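Local coordinates for protein disulphide isomerase (Xylella fastidiosa, PDB 3FK8) that probably acts as a thioredoxin-family disulphide isomerase that rearranges disulphide bonds in other proteins, at residues Ala12-Gln17 against Val67-Gly72; Lys19-Ala24 against Lys30-Val35; Gly85-Asp90 against Ala94-Asn99; Gly110-Asn115 against Tyr125-Lys130. All coordinates share one frame; numbering follows the deposited sequence. Where two conformers were deposited one is given.

Overall arrangement
Contacts 1 to 3 each tie a helix or loop of a thioredoxin fold to its central sheet, while contact 4 joins a loop to the C-terminal helix. Contacts 1 and 2 share helix 14-28 and reach the neighbouring parallel strands 65-70 and 32-37, their centres about 12 Å apart; contact 2 is nested within the loop closed by contact 1. Contact 3 adds strand 94-98, antiparallel to 32-37, its centre about 13 Å from those of contacts 1 and 2. Contact 4 lies across the chain's centre from contacts 1 and 2, about 21 Å from contact 1 between centres, yet meets contact 3 where V95 packs on L113 and F127. The side chains of K68 and A94 lie near the presumed redox CxxC, C41 and C44.

Contact 1 (Ala12-Gln17 against Val67-Gly72); sequences ADAWTQ and VKIDVG
V67 and Q17 form the tighter half of a helix-on-sheet contact in the thioredoxin fold, where the start of helix 14-28 lies against the outermost strand, 65-70. In the conformer described here, one of two for V67, CG1 stands anti to the backbone N (chi1 177°) and this methyl turns to Q17 CB at 4.0 Å, while V67 CG2 reaches Q17 O at 3.6 Å. A branched residue suits this place: its two methyls meet the first turn of the helix at two points. One turn back, A14 CB touches I69 CG2 at 4.1 Å; alanine is short enough to let the backbones draw close, and L80 of helix 78-83 packs on both residues. The other side is looser and wet. There the extended Q17 side chain runs out to an amide oxygen that does not meet the strand directly. A water bridges the two, donating to Q17 OE1 at 2.7 Å and to K68 O at 2.8 Å, which gives the backbone carbonyl of K68 a partner on this side. The K68 chain leads away from the helix to a salt bridge with D48. D13 suits the N-cap, its OD1 accepting from T16 N at 3.2 Å. Where the strand runs out, D70 makes an Asx turn, with G72 N donating to D70 OD1 at 2.9 Å from above the carboxylate plane.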
loop_
_atom_site.group_PDB
_atom_site.type_symbol
_atom_site.label_atom_id
_atom_site.label_comp_id
_atom_site.label_asym_id
_atom_site.label_seq_id
_atom_site.Cartn_x
_atom_site.Cartn_y
_atom_site.Cartn_z
ATOM N N ALA A 12 0.009 0.689 15.219
ATOM C CA ALA A 12 -0.935 -0.315 14.765
ATOM C C ALA A 12 -0.375 -1.735 14.905
ATOM O O ALA A 12 0.835 -1.977 14.763
ATOM C CB ALA A 12 -1.328 -0.031 13.327
ATOM N N ASP A 13 -1.281 -2.678 15.154
ATOM C CA ASP A 13 -1.021 -4.103 15.077
ATOM C C ASP A 13 -1.230 -4.456 13.604
ATOM O O ASP A 13 -2.346 -4.731 13.184
ATOM C CB ASP A 13 -1.990 -4.844 16.033
ATOM C CG ASP A 13 -1.931 -6.347 15.902
ATOM O OD1 ASP A 13 -1.179 -6.906 15.034
ATOM O OD2 ASP A 13 -2.709 -6.995 16.687
ATOM N N ALA A 14 -0.152 -4.392 12.819
ATOM C CA ALA A 14 -0.312 -4.522 11.386
ATOM C C ALA A 14 -0.846 -5.912 10.988
ATOM O O ALA A 14 -1.639 -6.024 10.061
ATOM C CB ALA A 14 1.024 -4.222 10.703
ATOM N N TRP A 15 -0.406 -6.997 11.642
ATOM C CA TRP A 15 -0.929 -8.316 11.286
ATOM C C TRP A 15 -2.446 -8.415 11.446
ATOM O O TRP A 15 -3.138 -8.979 10.594
ATOM C CB TRP A 15 -0.301 -9.430 12.122
ATOM C CG TRP A 15 1.052 -9.848 11.597
ATOM C CD1 TRP A 15 2.273 -9.457 12.065
ATOM C CD2 TRP A 15 1.292 -10.743 10.515
ATOM N NE1 TRP A 15 3.266 -10.050 11.322
ATOM C CE2 TRP A 15 2.691 -10.877 10.385
ATOM C CE3 TRP A 15 0.453 -11.457 9.643
ATOM C CZ2 TRP A 15 3.288 -11.698 9.386
ATOM C CZ3 TRP A 15 1.057 -12.261 8.624
ATOM C CH2 TRP A 15 2.458 -12.370 8.526
ATOM N N THR A 16 -2.946 -7.854 12.552
ATOM C CA THR A 16 -4.397 -7.829 12.783
ATOM C C THR A 16 -5.093 -7.026 11.710
ATOM O O THR A 16 -6.084 -7.501 11.131
ATOM C CB THR A 16 -4.729 -7.340 14.171
ATOM O OG1 THR A 16 -4.149 -8.253 15.096
ATOM C CG2 THR A 16 -6.232 -7.405 14.405
ATOM N N GLN A 17 -4.524 -5.858 11.384
ATOM C CA GLN A 17 -5.096 -4.999 10.340
ATOM C C GLN A 17 -5.117 -5.680 8.988
ATOM O O GLN A 17 -6.109 -5.575 8.270
ATOM C CB GLN A 17 -4.414 -3.644 10.256
ATOM C CG GLN A 17 -4.712 -2.820 11.506
ATOM C CD GLN A 17 -4.266 -1.388 11.431
ATOM O OE1 GLN A 17 -3.319 -1.065 10.716
ATOM N NE2 GLN A 17 -4.919 -0.505 12.217
ATOM N N VAL A 67 -4.685 -1.413 3.418
ATOM C CA VAL A 67 -3.981 -1.390 4.716
ATOM C C VAL A 67 -2.636 -0.743 4.512
ATOM O O VAL A 67 -1.908 -1.149 3.608
ATOM C CB VAL A 67 -3.713 -2.800 5.300
ATOM C CG1 VAL A 67 -2.904 -2.734 6.616
ATOM C CG2 VAL A 67 -5.005 -3.541 5.524
ATOM N N LYS A 68 -2.301 0.229 5.368
ATOM C CA LYS A 68 -0.958 0.830 5.402
ATOM C C LYS A 68 -0.125 0.184 6.469
ATOM O O LYS A 68 -0.619 0.085 7.601
ATOM C CB LYS A 68 -1.019 2.335 5.611
ATOM C CG LYS A 68 -1.314 3.108 4.316
ATOM C CD LYS A 68 -1.268 4.624 4.548
ATOM C CE LYS A 68 -2.617 5.123 5.017
ATOM N NZ LYS A 68 -2.697 6.629 5.156
ATOM N N ILE A 69 1.061 -0.307 6.124
ATOM C CA ILE A 69 1.939 -1.012 7.049
ATOM C C ILE A 69 3.210 -0.174 7.261
ATOM O O ILE A 69 3.992 0.052 6.315
ATOM C CB ILE A 69 2.328 -2.425 6.518
ATOM C CG1 ILE A 69 1.032 -3.222 6.369
ATOM C CG2 ILE A 69 3.266 -3.091 7.442
ATOM C CD1 ILE A 69 1.019 -4.191 5.306
ATOM N N ASP A 70 3.393 0.309 8.486
ATOM C CA ASP A 70 4.600 1.029 8.873
ATOM C C ASP A 70 5.802 0.095 8.934
ATOM O O ASP A 70 5.767 -0.901 9.628
ATOM C CB ASP A 70 4.366 1.626 10.267
ATOM C CG ASP A 70 5.581 2.391 10.761
ATOM O OD1 ASP A 70 6.275 3.007 9.957
ATOM O OD2 ASP A 70 5.788 2.392 11.989
ATOM N N VAL A 71 6.877 0.454 8.229
ATOM C CA VAL A 71 8.112 -0.309 8.333
ATOM C C VAL A 71 9.167 0.449 9.100
ATOM O O VAL A 71 10.284 -0.053 9.245
ATOM C CB VAL A 71 8.654 -0.833 6.991
ATOM C CG1 VAL A 71 7.629 -1.804 6.351
ATOM C CG2 VAL A 71 9.048 0.279 6.042
ATOM N N GLY A 72 8.828 1.600 9.670
ATOM C CA GLY A 72 9.798 2.344 10.490
ATOM C C GLY A 72 11.037 2.691 9.685
ATOM O O GLY A 72 10.979 2.908 8.472
HETATM O O HOH W 1 -0.843 -1.539 9.852
#

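Contact 2 (Lys19-Ala24 against Lys30-Val35); sequences KKALAA and KPTLLV
T32 receives both A21 and L22 of the helix, each on a different part of its small side chain. Its methyl faces the alanine, T32 CG2 to A21 CB being 3.9 Å. The leucine comes across at about a right angle and brings one branch tip down on the threonine, with L22 CD2 3.6 Å from T32 OG1 and 3.7 Å from T32 CB. The split follows from the T32 torsion (chi1 -61°), which places CG2 anti to the backbone N and leaves OG1 beside that N. A21 points its CB at the strand, and a lone methyl is enough to meet T32 there, whereas L22 starts out along the flank and needs its length to come back to T32. Helix 14-28 here passes through a short turn directly into strand 32-37, and the chain doubles back so that the helix covers one face of the thioredoxin-fold sheet. Helical bonds such as A23 N to K19 O, 2.9 Å, keep the A21-L22 turn regular. In the next shell, T32 is held by a backbone bond to V98 of strand 94-98, and L33 bonds to E65 and V67 on the opposite edge. L22 also leans on V98 and Y84, and A21 on V67. At the entrance to the strand, the K30 amino group, in the conformer described, is hydrogen-bonded to A61 O.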
loop_
_atom_site.group_PDB
_atom_site.type_symbol
_atom_site.label_atom_id
_atom_site.label_comp_id
_atom_site.label_asym_id
_atom_site.label_seq_id
_atom_site.Cartn_x
_atom_site.Cartn_y
_atom_site.Cartn_z
ATOM N N LYS A 19 -5.132 -8.959 8.489
ATOM C CA LYS A 19 -6.100 -10.048 8.594
ATOM C C LYS A 19 -7.527 -9.520 8.368
ATOM O O LYS A 19 -8.322 -10.116 7.620
ATOM C CB LYS A 19 -5.969 -10.787 9.936
ATOM C CG LYS A 19 -6.758 -12.087 10.013
ATOM C CD LYS A 19 -6.374 -12.880 11.285
ATOM C CE LYS A 19 -7.280 -14.081 11.461
ATOM N NZ LYS A 19 -6.982 -14.734 12.750
ATOM N N LYS A 20 -7.826 -8.402 9.033
ATOM C CA LYS A 20 -9.140 -7.757 8.940
ATOM C C LYS A 20 -9.454 -7.240 7.520
ATOM O O LYS A 20 -10.602 -7.304 7.081
ATOM C CB LYS A 20 -9.217 -6.605 9.932
ATOM C CG LYS A 20 -10.504 -5.790 9.844
ATOM C CD LYS A 20 -10.394 -4.559 10.736
ATOM C CE LYS A 20 -11.642 -3.709 10.708
ATOM N NZ LYS A 20 -12.729 -4.315 11.483
ATOM N N ALA A 21 -8.444 -6.723 6.813
ATOM C CA ALA A 21 -8.616 -6.231 5.447
ATOM C C ALA A 21 -8.808 -7.405 4.482
ATOM O O ALA A 21 -9.693 -7.368 3.606
ATOM C CB ALA A 21 -7.444 -5.401 5.048
ATOM N N LEU A 22 -8.037 -8.488 4.679
ATOM C CA LEU A 22 -8.179 -9.665 3.840
ATOM C C LEU A 22 -9.552 -10.314 4.041
ATOM O O LEU A 22 -10.156 -10.802 3.076
ATOM C CB LEU A 22 -7.018 -10.669 4.041
ATOM C CG LEU A 22 -5.625 -10.172 3.590
ATOM C CD1 LEU A 22 -4.626 -11.235 4.017
ATOM C CD2 LEU A 22 -5.506 -9.961 2.111
ATOM N N ALA A 23 -10.068 -10.288 5.276
ATOM C CA ALA A 23 -11.399 -10.821 5.543
ATOM C C ALA A 23 -12.462 -9.991 4.802
ATOM O O ALA A 23 -13.435 -10.518 4.243
ATOM C CB ALA A 23 -11.668 -10.855 7.048
ATOM N N ALA A 24 -12.247 -8.674 4.780
ATOM C CA ALA A 24 -13.157 -7.745 4.097
ATOM C C ALA A 24 -13.104 -7.978 2.588
ATOM O O ALA A 24 -14.147 -7.940 1.926
ATOM C CB ALA A 24 -12.789 -6.305 4.424
ATOM N N LYS A 30 -13.139 -8.387 -3.306
ATOM C CA LYS A 30 -12.204 -7.376 -3.775
ATOM C C LYS A 30 -10.787 -7.741 -3.382
ATOM O O LYS A 30 -10.563 -8.390 -2.361
ATOM C CB LYS A 30 -12.507 -6.011 -3.170
ATOM C CG LYS A 30 -13.776 -5.362 -3.701
ATOM C CD LYS A 30 -14.237 -4.328 -2.734
ATOM C CE LYS A 30 -13.487 -3.047 -2.889
ATOM N NZ LYS A 30 -14.276 -1.939 -2.296
ATOM N N PRO A 31 -9.827 -7.357 -4.215
ATOM C CA PRO A 31 -8.420 -7.477 -3.792
ATOM C C PRO A 31 -8.092 -6.505 -2.649
ATOM O O PRO A 31 -8.782 -5.472 -2.454
ATOM C CB PRO A 31 -7.663 -7.086 -5.063
ATOM C CG PRO A 31 -8.574 -6.196 -5.815
ATOM C CD PRO A 31 -9.965 -6.675 -5.518
ATOM N N THR A 32 -7.055 -6.837 -1.896
ATOM C CA THR A 32 -6.540 -5.978 -0.840
ATOM C C THR A 32 -5.208 -5.377 -1.273
ATOM O O THR A 32 -4.358 -6.064 -1.840
ATOM C CB THR A 32 -6.351 -6.779 0.434
ATOM O OG1 THR A 32 -7.616 -7.298 0.834
ATOM C CG2 THR A 32 -5.747 -5.929 1.577
ATOM N N LEU A 33 -5.053 -4.083 -1.036
ATOM C CA LEU A 33 -3.832 -3.367 -1.306
ATOM C C LEU A 33 -3.085 -3.131 0.003
ATOM O O LEU A 33 -3.600 -2.493 0.912
ATOM C CB LEU A 33 -4.242 -2.046 -1.900
ATOM C CG LEU A 33 -3.192 -1.073 -2.287
ATOM C CD1 LEU A 33 -2.349 -1.678 -3.417
ATOM C CD2 LEU A 33 -3.791 0.267 -2.729
ATOM N N LEU A 34 -1.910 -3.721 0.095
ATOM C CA LEU A 34 -1.016 -3.481 1.226
ATOM C C LEU A 34 0.033 -2.434 0.809
ATOM O O LEU A 34 0.730 -2.636 -0.195
ATOM C CB LEU A 34 -0.299 -4.755 1.587
ATOM C CG LEU A 34 -1.114 -5.992 1.913
ATOM C CD1 LEU A 34 -0.263 -7.164 2.370
ATOM C CD2 LEU A 34 -2.182 -5.668 2.944
ATOM N N VAL A 35 0.098 -1.344 1.556
ATOM C CA VAL A 35 1.017 -0.251 1.236
ATOM C C VAL A 35 2.045 -0.171 2.327
ATOM O O VAL A 35 1.721 0.144 3.486
ATOM C CB VAL A 35 0.303 1.119 1.088
ATOM C CG1 VAL A 35 1.289 2.150 0.609
ATOM C CG2 VAL A 35 -0.916 0.983 0.151
#

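Contact 3 (Gly85-Asp90 against Ala94-Asn99); sequences GDPIQD and AVVVVN
P87 lays its ring against A94 and V96, two residues of strand 94-98 that turn the same face to the loop. From CB outward, two atoms of the ring make the contact. P87 CB touches A94 CB at 3.9 Å and also V96 CG2 at 3.8 Å, so it sits between the alanine and the valine. P87 CG, the far corner of the ring, meets V96 CG2 again, at 3.7 Å, as the two side chains cross obliquely. V96 presents this methyl because its other branch, CG1, takes the position anti to the backbone N (chi1 180°). A proline suits the site, being a compact, rigid apolar group whose ring also restrains the backbone that leads into the turn.

The backbone of P87 joins in, for A94 CB lies 3.3 Å from P87 O, a close approach that the small alanine methyl allows. I88 adds a looser touch, its CG2 methyl 4.5 Å from A94 CB, while the rest of its side chain leads away. Q89 N bonds to D86 O at 3.2 Å, which helps fold residues 87-89 into a helix-like curve. Before them, G85 adopts a positive phi of 96°, a backbone shape that glycine takes up readily because it has no CB. K109 gathers the loop from outside, with a salt bridge to D90 and a hydrogen bond to D86 O.

The loop follows helix 78-83 and lies over the thioredoxin-fold sheet, P87 packing on S81 of that helix, F36 of strand 32-37 and T107 of strand 104-107.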
loop_
_atom_site.group_PDB
_atom_site.type_symbol
_atom_site.label_atom_id
_atom_site.label_comp_id
_atom_site.label_asym_id
_atom_site.label_seq_id
_atom_site.Cartn_x
_atom_site.Cartn_y
_atom_site.Cartn_z
ATOM N N GLY A 85 6.284 -11.352 0.138
ATOM C CA GLY A 85 7.155 -11.315 -1.020
ATOM C C GLY A 85 8.222 -10.241 -1.046
ATOM O O GLY A 85 8.717 -9.903 -2.137
ATOM N N ASP A 86 8.618 -9.747 0.131
ATOM C CA ASP A 86 9.681 -8.736 0.276
ATOM C C ASP A 86 9.480 -7.481 -0.537
ATOM O O ASP A 86 10.442 -7.036 -1.149
ATOM C CB ASP A 86 11.044 -9.341 -0.037
ATOM C CG ASP A 86 11.417 -10.441 0.910
ATOM O OD1 ASP A 86 11.495 -10.180 2.131
ATOM O OD2 ASP A 86 11.680 -11.563 0.420
ATOM N N PRO A 87 8.287 -6.887 -0.535
ATOM C CA PRO A 87 8.052 -5.734 -1.400
ATOM C C PRO A 87 9.014 -4.564 -1.110
ATOM O O PRO A 87 9.295 -3.789 -2.007
ATOM C CB PRO A 87 6.605 -5.327 -1.024
ATOM C CG PRO A 87 6.385 -5.915 0.326
ATOM C CD PRO A 87 7.081 -7.202 0.261
ATOM N N ILE A 88 9.465 -4.407 0.134
ATOM C CA ILE A 88 10.251 -3.225 0.495
ATOM C C ILE A 88 11.704 -3.344 0.133
ATOM O O ILE A 88 12.436 -2.368 0.216
ATOM C CB ILE A 88 10.157 -2.878 2.000
ATOM C CG1 ILE A 88 10.924 -3.884 2.878
ATOM C CG2 ILE A 88 8.701 -2.725 2.369
ATOM C CD1 ILE A 88 10.834 -3.589 4.358
ATOM N N GLN A 89 12.159 -4.533 -0.247
ATOM C CA GLN A 89 13.618 -4.659 -0.462
ATOM C C GLN A 89 14.092 -3.863 -1.677
ATOM O O GLN A 89 15.246 -3.522 -1.806
ATOM C CB GLN A 89 14.057 -6.140 -0.373
ATOM C CG GLN A 89 13.921 -6.734 1.078
ATOM C CD GLN A 89 14.511 -8.139 1.299
ATOM O OE1 GLN A 89 14.902 -8.836 0.360
ATOM N NE2 GLN A 89 14.534 -8.563 2.570
ATOM N N ASP A 90 13.144 -3.490 -2.490
ATOM C CA ASP A 90 13.347 -2.815 -3.661
ATOM C C ASP A 90 13.025 -1.295 -3.535
ATOM O O ASP A 90 13.038 -0.583 -4.543
ATOM C CB ASP A 90 12.520 -3.584 -4.728
ATOM C CG ASP A 90 13.028 -5.021 -4.939
ATOM O OD1 ASP A 90 14.222 -5.202 -5.259
ATOM O OD2 ASP A 90 12.257 -5.991 -4.768
ATOM N N ALA A 94 6.109 0.738 -1.213
ATOM C CA ALA A 94 5.959 -0.504 -1.985
ATOM C C ALA A 94 4.585 -1.057 -1.763
ATOM O O ALA A 94 3.986 -0.828 -0.724
ATOM C CB ALA A 94 7.012 -1.511 -1.588
ATOM N N VAL A 95 4.053 -1.771 -2.746
ATOM C CA VAL A 95 2.710 -2.307 -2.604
ATOM C C VAL A 95 2.662 -3.804 -2.911
ATOM O O VAL A 95 3.489 -4.323 -3.678
ATOM C CB VAL A 95 1.600 -1.515 -3.362
ATOM C CG1 VAL A 95 1.549 0.044 -2.968
ATOM C CG2 VAL A 95 1.842 -1.590 -4.762
ATOM N N VAL A 96 1.697 -4.455 -2.277
ATOM C CA VAL A 96 1.319 -5.836 -2.590
ATOM C C VAL A 96 -0.176 -5.816 -2.875
ATOM O O VAL A 96 -0.934 -5.230 -2.121
ATOM C CB VAL A 96 1.622 -6.808 -1.413
ATOM C CG1 VAL A 96 1.213 -8.244 -1.744
ATOM C CG2 VAL A 96 3.058 -6.736 -1.041
ATOM N N VAL A 97 -0.602 -6.491 -3.944
ATOM C CA VAL A 97 -2.027 -6.671 -4.220
ATOM C C VAL A 97 -2.290 -8.145 -3.880
ATOM O O VAL A 97 -1.633 -9.043 -4.424
ATOM C CB VAL A 97 -2.337 -6.427 -5.730
ATOM C CG1 VAL A 97 -3.800 -6.761 -6.070
ATOM C CG2 VAL A 97 -1.966 -4.992 -6.129
ATOM N N VAL A 98 -3.216 -8.391 -2.966
ATOM C CA VAL A 98 -3.587 -9.752 -2.605
ATOM C C VAL A 98 -5.001 -9.967 -3.143
ATOM O O VAL A 98 -5.908 -9.159 -2.875
ATOM C CB VAL A 98 -3.565 -9.919 -1.056
ATOM C CG1 VAL A 98 -3.820 -11.375 -0.613
ATOM C CG2 VAL A 98 -2.206 -9.412 -0.521
ATOM N N ASN A 99 -5.225 -11.066 -3.844
ATOM C CA ASN A 99 -6.559 -11.358 -4.374
ATOM C C ASN A 99 -7.497 -11.712 -3.254
ATOM O O ASN A 99 -7.111 -11.925 -2.106
ATOM C CB ASN A 99 -6.502 -12.512 -5.376
ATOM C CG ASN A 99 -5.894 -12.103 -6.679
ATOM O OD1 ASN A 99 -6.006 -10.943 -7.118
ATOM N ND2 ASN A 99 -5.232 -13.042 -7.312
#

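Contact 4 (Gly110-Asn115 against Tyr125-Lys130); sequences GGELAN and YDFFAK
F127 is the first residue of 125-130 to meet the loop 110-115, and L113 lies over its ring. Directed outward with CG anti to the backbone N (chi1 178°), the phenyl group receives L113 CD2 3.9 Å from its centroid and only 7° off the ring normal, a CH-pi contact. The other leucine branch, L113 CD1, reaches F127 CE2 at 3.9 Å. Beside the leucine, E112 offers its CB to F127 CE1 at 3.9 Å. Its bent chain then turns away, and its OE1 accepts from G110 N at 2.8 Å on the syn side, the donor tilted 33° out of the carboxylate plane. Glycine suits G111, whose phi is positive; a type I turn from G111 to A114 presents L113 to the helix.

Next in sequence, F128 brings its CZ to 4.1 Å from L113 CD1; leucine suits its site because its forked tip serves two rings at once. The two phenylalanines also support each other, F127 CD2 standing 3.6 Å above the centre of the F128 ring.

Helix 121-132 thus lies on the thioredoxin-fold face shared with helices 42-51 and 54-63: F128 packs on L47, L51, L59 and I60, while F127 rests on Y106 of strand 104-107.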
loop_
_atom_site.group_PDB
_atom_site.type_symbol
_atom_site.label_atom_id
_atom_site.label_comp_id
_atom_site.label_asym_id
_atom_site.label_seq_id
_atom_site.Cartn_x
_atom_site.Cartn_y
_atom_site.Cartn_z
ATOM N N GLY A 110 10.602 -3.630 -8.237
ATOM C CA GLY A 110 11.602 -2.833 -8.953
ATOM C C GLY A 110 11.532 -1.416 -8.549
ATOM O O GLY A 110 11.931 -0.544 -9.306
ATOM N N GLY A 111 11.012 -1.160 -7.332
ATOM C CA GLY A 111 10.983 0.209 -6.866
ATOM C C GLY A 111 10.084 1.064 -7.737
ATOM O O GLY A 111 10.290 2.271 -7.857
ATOM N N GLU A 112 9.010 0.447 -8.261
ATOM C CA GLU A 112 8.041 1.136 -9.140
ATOM C C GLU A 112 7.502 2.440 -8.553
ATOM O O GLU A 112 7.244 3.394 -9.280
ATOM C CB GLU A 112 6.856 0.219 -9.456
ATOM C CG GLU A 112 7.166 -0.877 -10.449
ATOM C CD GLU A 112 7.656 -2.185 -9.822
ATOM O OE1 GLU A 112 8.229 -2.180 -8.704
ATOM O OE2 GLU A 112 7.570 -3.229 -10.525
ATOM N N LEU A 113 7.301 2.472 -7.228
ATOM C CA LEU A 113 6.764 3.667 -6.552
ATOM C C LEU A 113 7.809 4.361 -5.685
ATOM O O LEU A 113 7.461 5.303 -4.976
ATOM C CB LEU A 113 5.515 3.310 -5.714
ATOM C CG LEU A 113 4.386 2.717 -6.549
ATOM C CD1 LEU A 113 3.289 2.254 -5.590
ATOM C CD2 LEU A 113 3.827 3.719 -7.570
ATOM N N ALA A 114 9.074 3.968 -5.807
ATOM C CA ALA A 114 10.071 4.503 -4.880
ATOM C C ALA A 114 10.410 5.986 -5.143
ATOM O O ALA A 114 11.044 6.622 -4.307
ATOM C CB ALA A 114 11.293 3.622 -4.861
ATOM N N ASN A 115 10.003 6.508 -6.305
ATOM C CA ASN A 115 10.129 7.943 -6.589
ATOM C C ASN A 115 8.778 8.614 -6.678
ATOM O O ASN A 115 8.611 9.561 -7.454
ATOM C CB ASN A 115 11.021 8.169 -7.812
ATOM C CG ASN A 115 12.477 7.972 -7.433
ATOM O OD1 ASN A 115 13.094 8.857 -6.828
ATOM N ND2 ASN A 115 13.018 6.781 -7.729
ATOM N N TYR A 125 -2.523 7.606 -10.594
ATOM C CA TYR A 125 -3.780 7.050 -11.033
ATOM C C TYR A 125 -3.556 5.900 -12.016
ATOM O O TYR A 125 -4.124 4.815 -11.843
ATOM C CB TYR A 125 -4.652 8.149 -11.664
ATOM C CG TYR A 125 -5.964 7.584 -12.176
ATOM C CD1 TYR A 125 -7.072 7.490 -11.337
ATOM C CD2 TYR A 125 -6.076 7.080 -13.484
ATOM C CE1 TYR A 125 -8.297 6.945 -11.803
ATOM C CE2 TYR A 125 -7.256 6.537 -13.951
ATOM C CZ TYR A 125 -8.367 6.460 -13.105
ATOM O OH TYR A 125 -9.564 5.936 -13.558
ATOM N N ASP A 126 -2.704 6.118 -13.018
ATOM C CA ASP A 126 -2.533 5.115 -14.074
ATOM C C ASP A 126 -1.955 3.825 -13.471
ATOM O O ASP A 126 -2.296 2.701 -13.903
ATOM C CB ASP A 126 -1.623 5.620 -15.183
ATOM C CG ASP A 126 -2.284 6.659 -16.071
ATOM O OD1 ASP A 126 -3.519 6.820 -15.999
ATOM O OD2 ASP A 126 -1.520 7.317 -16.788
ATOM N N PHE A 127 -1.026 3.970 -12.527
ATOM C CA PHE A 127 -0.402 2.800 -11.906
ATOM C C PHE A 127 -1.486 1.922 -11.256
ATOM O O PHE A 127 -1.541 0.695 -11.457
ATOM C CB PHE A 127 0.620 3.257 -10.855
ATOM C CG PHE A 127 1.263 2.099 -10.139
ATOM C CD1 PHE A 127 2.425 1.545 -10.636
ATOM C CD2 PHE A 127 0.675 1.554 -9.001
ATOM C CE1 PHE A 127 3.006 0.432 -10.004
ATOM C CE2 PHE A 127 1.256 0.433 -8.348
ATOM C CZ PHE A 127 2.395 -0.093 -8.847
ATOM N N PHE A 128 -2.348 2.511 -10.444
ATOM C CA PHE A 128 -3.367 1.734 -9.756
ATOM C C PHE A 128 -4.505 1.289 -10.671
ATOM O O PHE A 128 -5.018 0.181 -10.562
ATOM C CB PHE A 128 -3.861 2.501 -8.504
ATOM C CG PHE A 128 -2.819 2.565 -7.423
ATOM C CD1 PHE A 128 -2.621 1.433 -6.589
ATOM C CD2 PHE A 128 -1.952 3.630 -7.296
ATOM C CE1 PHE A 128 -1.632 1.435 -5.620
ATOM C CE2 PHE A 128 -0.942 3.613 -6.359
ATOM C CZ PHE A 128 -0.773 2.515 -5.521
ATOM N N ALA A 129 -4.819 2.120 -11.661
ATOM C CA ALA A 129 -5.851 1.771 -12.650
ATOM C C ALA A 129 -5.445 0.527 -13.438
ATOM O O ALA A 129 -6.311 -0.326 -13.722
ATOM C CB ALA A 129 -6.122 2.945 -13.594
ATOM N N LYS A 130 -4.167 0.395 -13.819
ATOM C CA LYS A 130 -3.695 -0.786 -14.539
ATOM C C LYS A 130 -4.002 -2.057 -13.766
ATOM O O LYS A 130 -4.359 -3.077 -14.363
ATOM C CB LYS A 130 -2.204 -0.686 -14.839
ATOM C CG LYS A 130 -1.697 -1.726 -15.827
ATOM C CD LYS A 130 -0.981 -1.050 -16.964
ATOM C CE LYS A 130 0.266 -0.345 -16.459
ATOM N NZ LYS A 130 -0.019 0.769 -15.506
#